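Local atomic coordinates of MtVAO615 (Myceliophthora thermophila, PDB entry 6F72), a protein that probably acts as a secreted flavoprotein oxidase with bicovalently bound FAD, reacting rapidly with molecular oxygen once reduced, its substrate still unidentified. Residues 274-282 / 459-467. Sequence-based numbering, arbitrary orientation.
Sequences LYWALSGGG and PHPANSLHP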
loop_
_atom_site.group_PDB
_atom_site.type_symbol
_atom_site.label_atom_id
_atom_site.label_comp_id
_atom_site.label_asym_id
_atom_site.label_seq_id
_atom_site.Cartn_x
_atom_site.Cartn_y
_atom_site.Cartn_z
ATOM N N LEU A 274 -20.157 4.046 7.448
ATOM C CA LEU A 274 -18.803 4.587 7.390
ATOM C C LEU A 274 -17.755 3.530 7.743
ATOM O O LEU A 274 -16.711 3.456 7.063
ATOM C CB LEU A 274 -18.634 5.862 8.229
ATOM C CG LEU A 274 -17.296 6.647 8.165
ATOM C CD1 LEU A 274 -16.944 7.205 6.781
ATOM C CD2 LEU A 274 -17.299 7.777 9.182
ATOM N N TYR A 275 -18.033 2.704 8.750
ATOM C CA TYR A 275 -17.129 1.605 9.127
ATOM C C TYR A 275 -16.905 0.660 7.925
ATOM O O TYR A 275 -15.779 0.214 7.677
ATOM C CB TYR A 275 -17.633 0.832 10.380
ATOM C CG TYR A 275 -16.915 -0.491 10.568
ATOM C CD1 TYR A 275 -17.377 -1.657 9.924
ATOM C CD2 TYR A 275 -15.754 -0.583 11.337
ATOM C CE1 TYR A 275 -16.691 -2.859 10.039
ATOM C CE2 TYR A 275 -15.068 -1.791 11.471
ATOM C CZ TYR A 275 -15.539 -2.922 10.817
ATOM O OH TYR A 275 -14.885 -4.132 10.924
ATOM N N TRP A 276 -18.002 0.365 7.217
ATOM C CA TRP A 276 -18.029 -0.523 6.054
ATOM C C TRP A 276 -17.119 0.010 4.899
ATOM O O TRP A 276 -16.237 -0.717 4.418
ATOM C CB TRP A 276 -19.485 -0.714 5.612
ATOM C CG TRP A 276 -19.691 -1.627 4.441
ATOM C CD1 TRP A 276 -19.858 -2.987 4.482
ATOM C CD2 TRP A 276 -19.809 -1.248 3.065
ATOM N NE1 TRP A 276 -20.035 -3.485 3.202
ATOM C CE2 TRP A 276 -20.022 -2.443 2.315
ATOM C CE3 TRP A 276 -19.752 -0.020 2.383
ATOM C CZ2 TRP A 276 -20.176 -2.446 0.917
ATOM C CZ3 TRP A 276 -19.898 -0.020 0.978
ATOM C CH2 TRP A 276 -20.100 -1.233 0.265
ATOM N N ALA A 277 -17.349 1.274 4.508
ATOM C CA ALA A 277 -16.585 2.009 3.504
ATOM C C ALA A 277 -15.109 2.115 3.843
ATOM O O ALA A 277 -14.282 1.866 2.979
ATOM C CB ALA A 277 -17.178 3.396 3.271
ATOM N N LEU A 278 -14.783 2.471 5.092
ATOM C CA LEU A 278 -13.389 2.590 5.524
ATOM C C LEU A 278 -12.622 1.260 5.584
ATOM O O LEU A 278 -11.389 1.251 5.490
ATOM C CB LEU A 278 -13.266 3.336 6.860
ATOM C CG LEU A 278 -13.458 4.854 6.911
ATOM C CD1 LEU A 278 -13.642 5.266 8.366
ATOM C CD2 LEU A 278 -12.289 5.632 6.293
ATOM N N SER A 279 -13.348 0.157 5.740
ATOM C CA SER A 279 -12.741 -1.167 5.875
ATOM C C SER A 279 -12.624 -1.855 4.493
ATOM O O SER A 279 -13.347 -2.828 4.189
ATOM C CB SER A 279 -13.567 -2.020 6.867
ATOM O OG SER A 279 -13.617 -1.461 8.179
ATOM N N GLY A 280 -11.725 -1.340 3.654
ATOM C CA GLY A 280 -11.496 -1.905 2.314
ATOM C C GLY A 280 -11.961 -1.052 1.150
ATOM O O GLY A 280 -11.653 -1.379 -0.009
ATOM N N GLY A 281 -12.655 0.054 1.431
ATOM C CA GLY A 281 -13.126 0.983 0.392
ATOM C C GLY A 281 -12.098 2.008 -0.095
ATOM O O GLY A 281 -12.415 2.848 -0.947
ATOM N N GLY A 282 -10.894 1.956 0.467
ATOM C CA GLY A 282 -9.810 2.876 0.102
ATOM C C GLY A 282 -9.655 4.111 0.983
ATOM O O GLY A 282 -10.638 4.704 1.436
ATOM N N PRO A 459 -14.286 -15.545 10.237
ATOM C CA PRO A 459 -15.243 -14.572 10.752
ATOM C C PRO A 459 -14.629 -13.174 10.751
ATOM O O PRO A 459 -13.483 -13.010 11.163
ATOM C CB PRO A 459 -15.512 -15.055 12.192
ATOM C CG PRO A 459 -14.799 -16.374 12.331
ATOM C CD PRO A 459 -13.698 -16.355 11.320
ATOM N N HIS A 460 -15.382 -12.204 10.247
ATOM C CA HIS A 460 -15.015 -10.790 10.291
ATOM C C HIS A 460 -16.342 -10.043 10.195
ATOM O O HIS A 460 -17.304 -10.613 9.700
ATOM C CB HIS A 460 -14.098 -10.426 9.092
ATOM C CG HIS A 460 -14.748 -10.652 7.764
ATOM N ND1 HIS A 460 -15.556 -9.712 7.166
ATOM C CD2 HIS A 460 -14.778 -11.740 6.958
ATOM C CE1 HIS A 460 -16.043 -10.199 6.041
ATOM N NE2 HIS A 460 -15.574 -11.425 5.883
ATOM N N PRO A 461 -16.410 -8.778 10.655
ATOM C CA PRO A 461 -17.617 -7.980 10.382
ATOM C C PRO A 461 -17.807 -7.697 8.893
ATOM O O PRO A 461 -16.824 -7.735 8.121
ATOM C CB PRO A 461 -17.325 -6.654 11.094
ATOM C CG PRO A 461 -16.319 -6.994 12.146
ATOM C CD PRO A 461 -15.453 -8.038 11.504
ATOM N N ALA A 462 -19.045 -7.380 8.506
ATOM C CA ALA A 462 -19.336 -6.876 7.165
ATOM C C ALA A 462 -18.402 -5.696 6.825
ATOM O O ALA A 462 -18.194 -4.794 7.641
ATOM C CB ALA A 462 -20.785 -6.453 7.047
ATOM N N ASN A 463 -17.822 -5.748 5.632
ATOM C CA ASN A 463 -16.948 -4.683 5.123
ATOM C C ASN A 463 -17.049 -4.598 3.594
ATOM O O ASN A 463 -17.750 -5.409 2.978
ATOM C CB ASN A 463 -15.510 -4.820 5.655
ATOM C CG ASN A 463 -14.821 -6.093 5.216
ATOM O OD1 ASN A 463 -14.827 -6.445 4.031
ATOM N ND2 ASN A 463 -14.182 -6.777 6.163
ATOM N N SER A 464 -16.412 -3.588 3.007
ATOM C CA SER A 464 -16.510 -3.312 1.559
ATOM C C SER A 464 -15.416 -3.968 0.703
ATOM O O SER A 464 -15.324 -3.717 -0.512
ATOM C CB SER A 464 -16.576 -1.808 1.302
ATOM O OG SER A 464 -15.359 -1.146 1.679
ATOM N N LEU A 465 -14.630 -4.838 1.333
ATOM C CA LEU A 465 -13.560 -5.552 0.668
ATOM C C LEU A 465 -14.069 -6.245 -0.589
ATOM O O LEU A 465 -15.070 -6.974 -0.549
ATOM C CB LEU A 465 -12.890 -6.538 1.623
ATOM C CG LEU A 465 -11.611 -7.196 1.115
ATOM C CD1 LEU A 465 -10.392 -6.296 1.340
ATOM C CD2 LEU A 465 -11.407 -8.565 1.736
ATOM N N HIS A 466 -13.399 -5.971 -1.710
ATOM C CA HIS A 466 -13.771 -6.523 -3.012
ATOM C C HIS A 466 -13.935 -8.061 -2.956
ATOM O O HIS A 466 -13.046 -8.764 -2.447
ATOM C CB HIS A 466 -12.729 -6.112 -4.065
ATOM C CG HIS A 466 -13.186 -6.303 -5.483
ATOM N ND1 HIS A 466 -13.368 -7.547 -6.044
ATOM C CD2 HIS A 466 -13.497 -5.406 -6.453
ATOM C CE1 HIS A 466 -13.768 -7.412 -7.299
ATOM N NE2 HIS A 466 -13.867 -6.123 -7.568
ATOM N N PRO A 467 -15.070 -8.595 -3.474
ATOM C CA PRO A 467 -15.320 -10.045 -3.421
ATOM C C PRO A 467 -14.244 -10.939 -4.066
ATOM O O PRO A 467 -14.077 -12.082 -3.638
ATOM C CB PRO A 467 -16.670 -10.201 -4.126
ATOM C CG PRO A 467 -16.831 -8.956 -4.930
ATOM C CD PRO A 467 -16.193 -7.881 -4.105
HETATM O O HOH W 1 -13.968 -5.781 8.785
HETATM O O HOH W 2 -11.592 -3.791 -1.551
HETATM O O HOH W 3 -14.260 -1.658 -1.867
#
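Ser-464 CB sits over one face of the indole of Trp-276, 3.5 Å from the centroid of the six-membered ring and only 3° off the normal, a squarely centred CH-pi contact. The same serine turns its hydroxyl back to the helix end: with chi1 at 66°, OG lies between its own backbone N and carbonyl carbon and donates to Trp-276 O at 2.9 Å. Ser-464 N adds weak bonds to Trp-276 O, in the last turn of helix 272-278, and to Ser-279 O just past it. Were Trp-276 replaced by an alanine, Ser-464 CB would probably face a gap where the indole had lain, and Arg-538 would lose its cation-pi partner.

One residue earlier in the helix, the Tyr-275 and Pro-461 side chains cross at roughly a right angle, Tyr-275 OH lying 3.4 Å from Pro-461 CG, while Ala-462 O sits at the edge of the phenol ring. That hydroxyl bonds to Val-251 O and, through a water, to Asn-463 ND2, which also hydrogen-bonds to Asp-249 OD1. Asn-463 OD1 accepts from Leu-465 N at 3.1 Å, closing an Asx turn, and Asn-463 CB packs 3.6 Å from Ser-279 CB. At Gly-280, any CB would crowd Leu-465 N. Here a loop docks by backbone and serine onto a helix C-terminus and the glycine-rich turn after it, joining the FAD-binding PCMH-type domain to the loop following strand 448-452 of the seven-stranded antiparallel sheet.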